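Local coordinates for tail spike protein gp49 (Pseudomonas phage LKA1, PDB 4RU4), which probably cleaves the O-specific polysaccharide of Pseudomonas as the lyase tailspike of phage LKA1 during entry into the host cell, at residues Leu51-Glu54 / Ile55-Ala59; Ile100-Thr103 / Ala104-Gly108. One frame throughout, in Å; residues are numbered along the deposited sequence.

Contact 1 of 2, residues Leu51-Glu54 / Ile55-Ala59; sequences LSDE and IDWAA
The indole of Trp-57 meets two oxygens from the loop just before its helix. The backbone O of Glu-54 lies at the edge of the ring, near its plane, 4.1 Å from CE3. Asp-53 approaches obliquely, with OD2 3.8 Å from CZ3 of Trp-57. The two side chains run side by side, and carboxylate and ring are turned 67° against each other. Trp-57 reaches this place because its CG is anti to its own backbone N (chi1 167°). Its NE1 bonds to Gly-82 O, which fixes the far side of the indole. The carboxylate of Asp-53 is gripped by the backbone N-H groups of Val-49 and Ala-50 at OD2 and by a salt bridge from Arg-81 at OD1.

Glu-54 is the N-cap residue of helix 55-65. Its O accepts the N-H of Ala-58 at 3.0 Å, nearly straight at 176°. Its side chain bends at chi2, and a water links its carboxylate to the backbone N-H of Asp-56. The water donates to Glu-54 OE1 at 2.8 Å and accepts from Asp-56 N at 2.9 Å. Glu-54 OE1 also takes His-29 N, and OE2 pairs with Ser-28 OG, so the buried carboxylate is well satisfied. The helix packs on strand 75-79. The placement is consistent with the N-terminal capping helix of pectate lyase-like beta-helices.

Contact 2 of 2, residues Ile100-Thr103 / Ala104-Gly108; sequences IRPT and AAFTG
Phe-106 folds back beside Pro-102 across a tight turn, and its side chain can be followed outward. CB lies 3.3 Å from Thr-103 O and 4.0 Å from Pro-102 CB. CG is anti to the backbone N of Phe-106 (chi1 -172°), which lays the ring alongside the proline. CD1 makes the closest apolar contact, 3.7 Å from Pro-102 CB. Pro-102 CG sits over one ring face, offset toward the rim. Further out, CE2 of the ring passes 3.8 Å from Gly-108 CA, and CZ at the tip lies 4.2 Å from that same CA. The ring also packs on Ile-79, Val-218 and Pro-219, so it is buried although Ala-104 and Ala-105 in the turn are exposed.

The bend itself is a type I beta turn from Thr-103 to Phe-106. It turns the chain out of the strand at 100-103, which pairs in parallel with strands 75-79 and 212-214, as in the coils of a pectate lyase-like beta-helix, and into a weakly bonded strand near 106-107. Phe-106 N donates to Thr-103 O at 3.0 Å, the bond that closes the turn. An ST turn is laid over the first half of the bend. Thr-103 OG1 stands between its own backbone N and carbonyl carbon, and from there it accepts the N-H of Ala-105 at 3.2 Å, bent to 140°. Pro-102 also packs against Val-111.

Contact 1 is buried, while contact 2 lies at the surface with Phe-106 as its buried residue. Their centres are 11 Å apart, and they touch where Glu-54 OE2 meets Thr-103 CG2 at 3.9 Å. Both rest on strand 75-79: Glu-54 and Thr-103 touch Gln-78, and Trp-57 and Phe-106 touch Ile-79. The chemistry differs with place. In 51-59 buried acids are held by many polar partners and a water at the start of a helix. In 100-108 a strand corner is held by one backbone bond, one hydroxyl bond and apolar packing. Neither contact touches another chain of the trimeric assembly.

Contact 1 of 2, residues Leu51-Glu54 / Ile55-Ala59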
loop_
_atom_site.group_PDB
_atom_site.type_symbol
_atom_site.label_atom_id
_atom_site.label_comp_id
_atom_site.label_asym_id
_atom_site.label_seq_id
_atom_site.Cartn_x
_atom_site.Cartn_y
_atom_site.Cartn_z
ATOM N N LEU B 51 -50.308 -5.776 21.099
ATOM C CA LEU B 51 -50.122 -4.818 22.188
ATOM C C LEU B 51 -48.841 -5.065 22.986
ATOM O O LEU B 51 -48.369 -4.186 23.690
ATOM C CB LEU B 51 -51.332 -4.824 23.113
ATOM C CG LEU B 51 -52.581 -4.156 22.523
ATOM C CD1 LEU B 51 -53.806 -4.280 23.484
ATOM C CD2 LEU B 51 -52.263 -2.712 22.213
ATOM N N SER B 52 -48.262 -6.252 22.855
ATOM C CA SER B 52 -47.025 -6.534 23.580
ATOM C C SER B 52 -45.772 -6.051 22.821
ATOM O O SER B 52 -44.666 -6.118 23.363
ATOM C CB SER B 52 -46.936 -8.029 23.867
ATOM O OG SER B 52 -47.119 -8.744 22.663
ATOM N N ASP B 53 -45.940 -5.581 21.580
ATOM C CA ASP B 53 -44.818 -4.972 20.828
ATOM C C ASP B 53 -44.275 -3.750 21.574
ATOM O O ASP B 53 -45.028 -3.017 22.216
ATOM C CB ASP B 53 -45.259 -4.484 19.440
ATOM C CG ASP B 53 -45.520 -5.620 18.465
ATOM O OD1 ASP B 53 -45.054 -6.752 18.718
ATOM O OD2 ASP B 53 -46.200 -5.364 17.452
ATOM N N GLU B 54 -42.982 -3.492 21.433
ATOM C CA GLU B 54 -42.360 -2.333 22.063
ATOM C C GLU B 54 -42.762 -1.029 21.384
ATOM O O GLU B 54 -42.768 -0.927 20.154
ATOM C CB GLU B 54 -40.823 -2.472 22.016
ATOM C CG GLU B 54 -40.272 -3.616 22.883
ATOM C CD GLU B 54 -40.288 -3.300 24.377
ATOM O OE1 GLU B 54 -40.485 -2.124 24.747
ATOM O OE2 GLU B 54 -40.097 -4.236 25.185
ATOM N N ILE B 55 -43.087 -0.026 22.187
ATOM C CA ILE B 55 -43.307 1.311 21.663
ATOM C C ILE B 55 -42.079 1.820 20.861
ATOM O O ILE B 55 -42.247 2.421 19.801
ATOM C CB ILE B 55 -43.693 2.282 22.815
ATOM C CG1 ILE B 55 -45.132 1.979 23.283
ATOM C CG2 ILE B 55 -43.523 3.754 22.384
ATOM C CD1 ILE B 55 -45.494 2.527 24.691
ATOM N N ASP B 56 -40.860 1.545 21.337
ATOM C CA ASP B 56 -39.663 2.011 20.625
ATOM C C ASP B 56 -39.599 1.407 19.235
ATOM O O ASP B 56 -39.227 2.082 18.272
ATOM C CB ASP B 56 -38.373 1.657 21.376
ATOM C CG ASP B 56 -38.186 2.466 22.663
ATOM O OD1 ASP B 56 -38.690 3.608 22.745
ATOM O OD2 ASP B 56 -37.533 1.941 23.592
ATOM N N TRP B 57 -39.955 0.128 19.127
ATOM C CA TRP B 57 -39.947 -0.505 17.815
ATOM C C TRP B 57 -41.017 0.112 16.909
ATOM O O TRP B 57 -40.747 0.483 15.747
ATOM C CB TRP B 57 -40.147 -2.030 17.906
ATOM C CG TRP B 57 -40.445 -2.568 16.508
ATOM C CD1 TRP B 57 -39.530 -2.897 15.540
ATOM C CD2 TRP B 57 -41.740 -2.769 15.924
ATOM N NE1 TRP B 57 -40.173 -3.312 14.399
ATOM C CE2 TRP B 57 -41.532 -3.235 14.603
ATOM C CE3 TRP B 57 -43.048 -2.603 16.387
ATOM C CZ2 TRP B 57 -42.575 -3.527 13.757
ATOM C CZ3 TRP B 57 -44.103 -2.906 15.539
ATOM C CH2 TRP B 57 -43.857 -3.367 14.242
ATOM N N ALA B 58 -42.235 0.205 17.431
ATOM C CA ALA B 58 -43.336 0.793 16.671
ATOM C C ALA B 58 -42.968 2.209 16.183
ATOM O O ALA B 58 -43.182 2.554 15.016
ATOM C CB ALA B 58 -44.646 0.801 17.515
ATOM N N ALA B 59 -42.379 3.011 17.064
ATOM C CA ALA B 59 -41.976 4.372 16.702
ATOM C C ALA B 59 -40.868 4.412 15.635
ATOM O O ALA B 59 -40.933 5.201 14.680
ATOM C CB ALA B 59 -41.552 5.174 17.963
HETATM O O HOH W 1 -40.108 0.550 23.946
#

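Contact 2 of 2, residues Ile100-Thr103 / Ala104-Gly108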
loop_
_atom_site.group_PDB
_atom_site.type_symbol
_atom_site.label_atom_id
_atom_site.label_comp_id
_atom_site.label_asym_id
_atom_site.label_seq_id
_atom_site.Cartn_x
_atom_site.Cartn_y
_atom_site.Cartn_z
ATOM N N ILE B 100 -29.693 0.836 19.424
ATOM C CA ILE B 100 -30.853 0.007 19.095
ATOM C C ILE B 100 -30.607 -1.395 19.674
ATOM O O ILE B 100 -29.599 -2.035 19.366
ATOM C CB ILE B 100 -31.072 -0.098 17.568
ATOM C CG1 ILE B 100 -31.336 1.273 16.953
ATOM C CG2 ILE B 100 -32.205 -1.058 17.251
ATOM C CD1 ILE B 100 -31.235 1.277 15.403
ATOM N N ARG B 101 -31.519 -1.860 20.517
ATOM C CA ARG B 101 -31.251 -3.026 21.363
ATOM C C ARG B 101 -32.410 -4.007 21.337
ATOM O O ARG B 101 -33.431 -3.779 21.987
ATOM C CB ARG B 101 -31.004 -2.584 22.827
ATOM C CG ARG B 101 -30.490 -3.713 23.740
ATOM C CD ARG B 101 -30.525 -3.319 25.231
ATOM N NE ARG B 101 -29.708 -2.126 25.454
ATOM C CZ ARG B 101 -28.394 -2.150 25.662
ATOM N NH1 ARG B 101 -27.731 -3.302 25.680
ATOM N NH2 ARG B 101 -27.728 -1.025 25.842
ATOM N N PRO B 102 -32.266 -5.111 20.592
ATOM C CA PRO B 102 -33.237 -6.205 20.671
ATOM C C PRO B 102 -33.482 -6.667 22.116
ATOM O O PRO B 102 -32.531 -6.807 22.884
ATOM C CB PRO B 102 -32.536 -7.318 19.875
ATOM C CG PRO B 102 -31.835 -6.536 18.774
ATOM C CD PRO B 102 -31.293 -5.315 19.503
ATOM N N THR B 103 -34.734 -6.916 22.485
ATOM C CA THR B 103 -35.029 -7.356 23.838
ATOM C C THR B 103 -35.013 -8.882 23.871
ATOM O O THR B 103 -34.833 -9.541 22.834
ATOM C CB THR B 103 -36.433 -6.898 24.290
ATOM O OG1 THR B 103 -37.402 -7.530 23.465
ATOM C CG2 THR B 103 -36.578 -5.403 24.134
ATOM N N ALA B 104 -35.202 -9.447 25.059
ATOM C CA ALA B 104 -35.236 -10.898 25.199
ATOM C C ALA B 104 -36.349 -11.499 24.341
ATOM O O ALA B 104 -36.285 -12.671 23.971
ATOM C CB ALA B 104 -35.444 -11.287 26.679
ATOM N N ALA B 105 -37.377 -10.695 24.048
ATOM C CA ALA B 105 -38.530 -11.171 23.278
ATOM C C ALA B 105 -38.366 -11.004 21.763
ATOM O O ALA B 105 -39.308 -11.240 21.009
ATOM C CB ALA B 105 -39.785 -10.450 23.727
ATOM N N PHE B 106 -37.181 -10.597 21.311
ATOM C CA PHE B 106 -36.980 -10.327 19.887
ATOM C C PHE B 106 -37.281 -11.517 19.007
ATOM O O PHE B 106 -36.875 -12.655 19.309
ATOM C CB PHE B 106 -35.538 -9.880 19.624
ATOM C CG PHE B 106 -35.292 -9.406 18.213
ATOM C CD1 PHE B 106 -35.546 -8.090 17.861
ATOM C CD2 PHE B 106 -34.800 -10.284 17.239
ATOM C CE1 PHE B 106 -35.293 -7.650 16.557
ATOM C CE2 PHE B 106 -34.556 -9.862 15.937
ATOM C CZ PHE B 106 -34.804 -8.536 15.594
ATOM N N THR B 107 -37.997 -11.248 17.917
ATOM C CA THR B 107 -38.145 -12.213 16.834
ATOM C C THR B 107 -37.859 -11.513 15.524
ATOM O O THR B 107 -38.295 -10.373 15.305
ATOM C CB THR B 107 -39.554 -12.886 16.769
ATOM O OG1 THR B 107 -40.562 -11.887 16.592
ATOM C CG2 THR B 107 -39.842 -13.663 18.041
ATOM N N GLY B 108 -37.112 -12.190 14.657
ATOM C CA GLY B 108 -36.723 -11.599 13.390
ATOM C C GLY B 108 -35.356 -12.066 12.929
ATOM O O GLY B 108 -34.552 -12.560 13.709
#